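Local coordinates for putative cell invasion protein with MAC/Perforin domain (Bacteroides thetaiotaomicron VPI-5482, PDB 3KK7) that is of unknown function but belongs to the membrane-attack complex/perforin family and may therefore act on membranes, perhaps in cell invasion, at residues 52-64 with 206-218. Numbering follows the deposited sequence.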
loop_
_atom_site.group_PDB
_atom_site.type_symbol
_atom_site.label_atom_id
_atom_site.label_comp_id
_atom_site.label_asym_id
_atom_site.label_seq_id
_atom_site.Cartn_x
_atom_site.Cartn_y
_atom_site.Cartn_z
ATOM N N ALA A 52 -20.689 -11.439 -2.444
ATOM C CA ALA A 52 -19.433 -11.818 -1.835
ATOM C C ALA A 52 -18.253 -11.900 -2.805
ATOM O O ALA A 52 -17.110 -11.901 -2.382
ATOM C CB ALA A 52 -19.623 -13.154 -1.122
ATOM N N THR A 53 -18.526 -11.956 -4.099
ATOM C CA THR A 53 -17.480 -12.094 -5.088
ATOM C C THR A 53 -16.935 -10.728 -5.541
ATOM O O THR A 53 -15.868 -10.639 -6.158
ATOM C CB THR A 53 -17.987 -12.936 -6.306
ATOM O OG1 THR A 53 -18.757 -12.106 -7.181
ATOM C CG2 THR A 53 -18.836 -14.144 -5.839
ATOM N N ASP A 54 -17.650 -9.657 -5.228
ATOM C CA ASP A 54 -17.234 -8.316 -5.662
ATOM C C ASP A 54 -16.065 -7.718 -4.880
ATOM O O ASP A 54 -15.656 -6.633 -5.209
ATOM C CB ASP A 54 -18.402 -7.306 -5.569
ATOM C CG ASP A 54 -19.555 -7.616 -6.506
ATOM O OD1 ASP A 54 -19.334 -7.926 -7.703
ATOM O OD2 ASP A 54 -20.697 -7.483 -6.034
ATOM N N PHE A 55 -15.546 -8.360 -3.836
ATOM C CA PHE A 55 -14.421 -7.748 -3.108
ATOM C C PHE A 55 -13.083 -7.978 -3.799
ATOM O O PHE A 55 -12.104 -7.321 -3.476
ATOM C CB PHE A 55 -14.342 -8.240 -1.668
ATOM C CG PHE A 55 -15.552 -7.926 -0.887
ATOM C CD1 PHE A 55 -15.749 -6.667 -0.399
ATOM C CD2 PHE A 55 -16.524 -8.873 -0.680
ATOM C CE1 PHE A 55 -16.901 -6.353 0.293
ATOM C CE2 PHE A 55 -17.689 -8.562 0.034
ATOM C CZ PHE A 55 -17.874 -7.305 0.507
ATOM N N LEU A 56 -13.046 -8.903 -4.747
ATOM C CA LEU A 56 -11.798 -9.277 -5.368
ATOM C C LEU A 56 -11.255 -8.104 -6.169
ATOM O O LEU A 56 -11.995 -7.429 -6.848
ATOM C CB LEU A 56 -12.004 -10.494 -6.270
ATOM C CG LEU A 56 -10.774 -11.382 -6.463
ATOM C CD1 LEU A 56 -10.322 -12.003 -5.158
ATOM C CD2 LEU A 56 -11.116 -12.468 -7.515
ATOM N N GLY A 57 -9.961 -7.851 -6.042
ATOM C CA GLY A 57 -9.303 -6.753 -6.751
ATOM C C GLY A 57 -9.557 -5.369 -6.179
ATOM O O GLY A 57 -9.196 -4.356 -6.819
ATOM N N CYS A 58 -10.202 -5.319 -5.008
ATOM C CA CYS A 58 -10.386 -4.065 -4.287
ATOM C C CYS A 58 -9.265 -3.811 -3.322
ATOM O O CYS A 58 -8.604 -4.734 -2.855
ATOM C CB CYS A 58 -11.690 -4.023 -3.489
ATOM S SG CYS A 58 -13.098 -3.929 -4.570
ATOM N N SER A 59 -9.080 -2.539 -3.016
ATOM C CA SER A 59 -8.132 -2.157 -2.002
ATOM C C SER A 59 -8.664 -2.607 -0.635
ATOM O O SER A 59 -9.880 -2.793 -0.429
ATOM C CB SER A 59 -7.934 -0.656 -2.029
ATOM O OG SER A 59 -9.175 -0.029 -1.743
ATOM N N TYR A 60 -7.729 -2.771 0.287
ATOM C CA TYR A 60 -8.005 -3.225 1.612
ATOM C C TYR A 60 -7.289 -2.304 2.611
ATOM O O TYR A 60 -6.097 -2.000 2.438
ATOM C CB TYR A 60 -7.545 -4.676 1.758
ATOM C CG TYR A 60 -7.841 -5.224 3.119
ATOM C CD1 TYR A 60 -6.936 -5.079 4.171
ATOM C CD2 TYR A 60 -9.045 -5.854 3.375
ATOM C CE1 TYR A 60 -7.229 -5.565 5.450
ATOM C CE2 TYR A 60 -9.337 -6.349 4.636
ATOM C CZ TYR A 60 -8.434 -6.197 5.667
ATOM O OH TYR A 60 -8.771 -6.687 6.895
ATOM N N ALA A 61 -8.010 -1.881 3.655
ATOM C CA ALA A 61 -7.494 -0.894 4.630
ATOM C C ALA A 61 -7.018 -1.517 5.931
ATOM O O ALA A 61 -7.797 -2.127 6.666
ATOM C CB ALA A 61 -8.570 0.134 4.939
ATOM N N VAL A 62 -5.739 -1.354 6.222
ATOM C CA VAL A 62 -5.169 -1.911 7.447
ATOM C C VAL A 62 -5.199 -0.826 8.529
ATOM O O VAL A 62 -5.976 -0.918 9.469
ATOM C CB VAL A 62 -3.710 -2.450 7.239
ATOM C CG1 VAL A 62 -3.085 -2.902 8.573
ATOM C CG2 VAL A 62 -3.674 -3.599 6.216
ATOM N N GLU A 63 -4.382 0.216 8.349
ATOM C CA GLU A 63 -4.219 1.283 9.346
ATOM C C GLU A 63 -5.506 1.956 9.739
ATOM O O GLU A 63 -5.715 2.262 10.903
ATOM C CB GLU A 63 -3.275 2.376 8.820
ATOM C CG GLU A 63 -2.838 3.406 9.878
ATOM C CD GLU A 63 -1.732 4.340 9.373
ATOM O OE1 GLU A 63 -1.586 4.558 8.158
ATOM O OE2 GLU A 63 -0.976 4.856 10.205
ATOM N N ASN A 64 -6.356 2.228 8.766
ATOM C CA ASN A 64 -7.587 2.957 9.017
ATOM C C ASN A 64 -8.820 2.082 8.943
ATOM O O ASN A 64 -9.901 2.566 8.667
ATOM C CB ASN A 64 -7.705 4.090 7.995
ATOM C CG ASN A 64 -6.612 5.154 8.164
ATOM O OD1 ASN A 64 -6.229 5.817 7.188
ATOM N ND2 ASN A 64 -6.112 5.329 9.397
ATOM N N GLN A 206 -4.331 6.836 1.791
ATOM C CA GLN A 206 -5.326 7.259 2.785
ATOM C C GLN A 206 -6.732 6.892 2.340
ATOM O O GLN A 206 -7.558 6.460 3.123
ATOM C CB GLN A 206 -5.304 8.755 2.968
ATOM C CG GLN A 206 -4.087 9.283 3.600
ATOM C CD GLN A 206 -4.007 10.821 3.534
ATOM O OE1 GLN A 206 -3.101 11.406 4.147
ATOM N NE2 GLN A 206 -4.935 11.480 2.792
ATOM N N SER A 207 -6.993 7.077 1.063
ATOM C CA SER A 207 -8.290 6.819 0.522
ATOM C C SER A 207 -8.541 5.315 0.242
ATOM O O SER A 207 -9.588 4.786 0.642
ATOM C CB SER A 207 -8.457 7.655 -0.738
ATOM O OG SER A 207 -9.613 7.209 -1.381
ATOM N N TYR A 208 -7.596 4.644 -0.437
ATOM C CA TYR A 208 -7.748 3.236 -0.811
ATOM C C TYR A 208 -7.359 2.221 0.277
ATOM O O TYR A 208 -7.958 1.151 0.356
ATOM C CB TYR A 208 -6.924 2.922 -2.069
ATOM C CG TYR A 208 -7.598 3.372 -3.326
ATOM C CD1 TYR A 208 -7.522 4.687 -3.730
ATOM C CD2 TYR A 208 -8.374 2.499 -4.079
ATOM C CE1 TYR A 208 -8.166 5.127 -4.881
ATOM C CE2 TYR A 208 -9.023 2.933 -5.233
ATOM C CZ TYR A 208 -8.911 4.244 -5.614
ATOM O OH TYR A 208 -9.527 4.697 -6.722
ATOM N N GLY A 209 -6.381 2.560 1.123
ATOM C CA GLY A 209 -5.706 1.558 1.940
ATOM C C GLY A 209 -4.391 1.131 1.285
ATOM O O GLY A 209 -3.935 1.752 0.318
ATOM N N GLU A 210 -3.801 0.047 1.785
ATOM C CA GLU A 210 -2.448 -0.323 1.417
ATOM C C GLU A 210 -2.323 -1.552 0.535
ATOM O O GLU A 210 -1.276 -1.770 -0.062
ATOM C CB GLU A 210 -1.608 -0.520 2.686
ATOM C CG GLU A 210 -1.721 0.638 3.743
ATOM C CD GLU A 210 -2.763 0.333 4.803
ATOM O OE1 GLU A 210 -3.765 -0.289 4.436
ATOM O OE2 GLU A 210 -2.589 0.659 5.996
ATOM N N PHE A 211 -3.380 -2.345 0.423
ATOM C CA PHE A 211 -3.272 -3.635 -0.244
ATOM C C PHE A 211 -4.429 -3.941 -1.172
ATOM O O PHE A 211 -5.499 -3.318 -1.093
ATOM C CB PHE A 211 -3.157 -4.731 0.796
ATOM C CG PHE A 211 -1.912 -4.632 1.626
ATOM C CD1 PHE A 211 -0.709 -5.087 1.130
ATOM C CD2 PHE A 211 -1.952 -4.095 2.905
ATOM C CE1 PHE A 211 0.445 -4.985 1.881
ATOM C CE2 PHE A 211 -0.800 -4.000 3.665
ATOM C CZ PHE A 211 0.394 -4.441 3.151
ATOM N N VAL A 212 -4.194 -4.900 -2.073
ATOM C CA VAL A 212 -5.244 -5.359 -2.995
ATOM C C VAL A 212 -5.658 -6.783 -2.651
ATOM O O VAL A 212 -4.816 -7.664 -2.463
ATOM C CB VAL A 212 -4.802 -5.263 -4.451
ATOM C CG1 VAL A 212 -5.951 -5.582 -5.358
ATOM C CG2 VAL A 212 -4.286 -3.891 -4.735
ATOM N N LEU A 213 -6.965 -7.000 -2.556
ATOM C CA LEU A 213 -7.510 -8.334 -2.254
ATOM C C LEU A 213 -7.351 -9.310 -3.450
ATOM O O LEU A 213 -7.972 -9.116 -4.473
ATOM C CB LEU A 213 -9.004 -8.220 -1.860
ATOM C CG LEU A 213 -9.259 -7.598 -0.478
ATOM C CD1 LEU A 213 -10.644 -6.932 -0.380
ATOM C CD2 LEU A 213 -9.068 -8.619 0.673
ATOM N N THR A 214 -6.541 -10.352 -3.278
ATOM C CA THR A 214 -6.348 -11.417 -4.254
ATOM C C THR A 214 -6.835 -12.790 -3.776
ATOM O O THR A 214 -7.062 -13.691 -4.616
ATOM C CB THR A 214 -4.853 -11.598 -4.611
ATOM O OG1 THR A 214 -4.124 -11.987 -3.438
ATOM C CG2 THR A 214 -4.244 -10.329 -5.192
ATOM N N GLY A 215 -6.967 -12.972 -2.453
ATOM C CA GLY A 215 -7.383 -14.272 -1.880
ATOM C C GLY A 215 -8.129 -14.180 -0.549
ATOM O O GLY A 215 -7.564 -13.840 0.479
ATOM N N TYR A 216 -9.417 -14.492 -0.547
ATOM C CA TYR A 216 -10.182 -14.428 0.688
ATOM C C TYR A 216 -11.178 -15.545 0.808
ATOM O O TYR A 216 -11.352 -16.320 -0.127
ATOM C CB TYR A 216 -10.889 -13.084 0.816
ATOM C CG TYR A 216 -11.927 -12.708 -0.240
ATOM C CD1 TYR A 216 -13.273 -13.018 -0.076
ATOM C CD2 TYR A 216 -11.555 -11.952 -1.364
ATOM C CE1 TYR A 216 -14.225 -12.608 -1.010
ATOM C CE2 TYR A 216 -12.484 -11.553 -2.314
ATOM C CZ TYR A 216 -13.824 -11.873 -2.141
ATOM O OH TYR A 216 -14.733 -11.449 -3.115
ATOM N N TYR A 217 -11.817 -15.621 1.979
ATOM C CA TYR A 217 -12.882 -16.584 2.235
ATOM C C TYR A 217 -14.206 -15.874 2.361
ATOM O O TYR A 217 -14.253 -14.706 2.743
ATOM C CB TYR A 217 -12.605 -17.339 3.516
ATOM C CG TYR A 217 -11.370 -18.191 3.453
ATOM C CD1 TYR A 217 -11.404 -19.446 2.870
ATOM C CD2 TYR A 217 -10.161 -17.740 3.979
ATOM C CE1 TYR A 217 -10.278 -20.233 2.832
ATOM C CE2 TYR A 217 -9.037 -18.515 3.942
ATOM C CZ TYR A 217 -9.104 -19.758 3.362
ATOM O OH TYR A 217 -7.997 -20.527 3.306
ATOM N N THR A 218 -15.287 -16.578 2.008
ATOM C CA THR A 218 -16.634 -16.054 2.190
ATOM C C THR A 218 -17.433 -16.906 3.130
ATOM O O THR A 218 -17.197 -18.115 3.246
ATOM C CB THR A 218 -17.431 -15.986 0.892
ATOM O OG1 THR A 218 -17.520 -17.295 0.320
ATOM C CG2 THR A 218 -16.794 -14.996 -0.066
HETATM O O HOH W 1 -0.800 2.540 6.161
#
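The carboxylate of Glu210 takes two backbone N-H groups of 52-64, one on each oxygen. Val62 N reaches Glu210 OE1 at 2.9 Å and Glu63 N reaches Glu210 OE2 at 3.0 Å, both fairly straight and both on syn lone pairs. The chain of Glu210 bends at chi2 (95°), which brings the carboxylate back to these amides. A water bridges Glu210 OE2 and Glu63 OE1 and probably eases the closeness of two like charges. With an alanine in place of Glu210, the Val62 and Glu63 amides would probably lose their shared acceptor, and the backbone there would be less firmly held.

At the other end, Tyr216 OH donates to Ala52 O, in the carbonyl plane on a lone pair. Phe55 N adds a weak bond to the same hydroxyl. Ser59 OG donates to Tyr208 O at 2.7 Å, which ties strand 58-60 to the last turn of helix 201-208; OG also accepts from Tyr77 N.

Between these points the strands pair antiparallel. Leu213 N bonds to Cys58 O at 2.8 Å, and Tyr60 N to Phe211 O. Two residues, Glu210 and Phe211, lie opposite the single Tyr60, and Tyr60 O takes Glu210 N and, weakly, Phe211 N: a classic beta bulge. Gly209 has positive phi, and a CB on it would clash with Tyr60 O and Ala61 CA, so a side chain does not fit.

Leu213 CD1 lies against Phe55 O, and Leu213 CD2 packs on Tyr60 CD2 (3.9 Å). Val62 CG2 meets the Phe211 ring at its edge. Leu56 CD1 lies 3.6 Å from Tyr216 CE2.

The contact is buried within the MACPF region. Strand 58-60 pairs with strand 211-218 of the antiparallel sheet. Strands 334-338 and 343-345 pack on Tyr60 and Leu213, while strand 157-173 meets Leu56 and Tyr216.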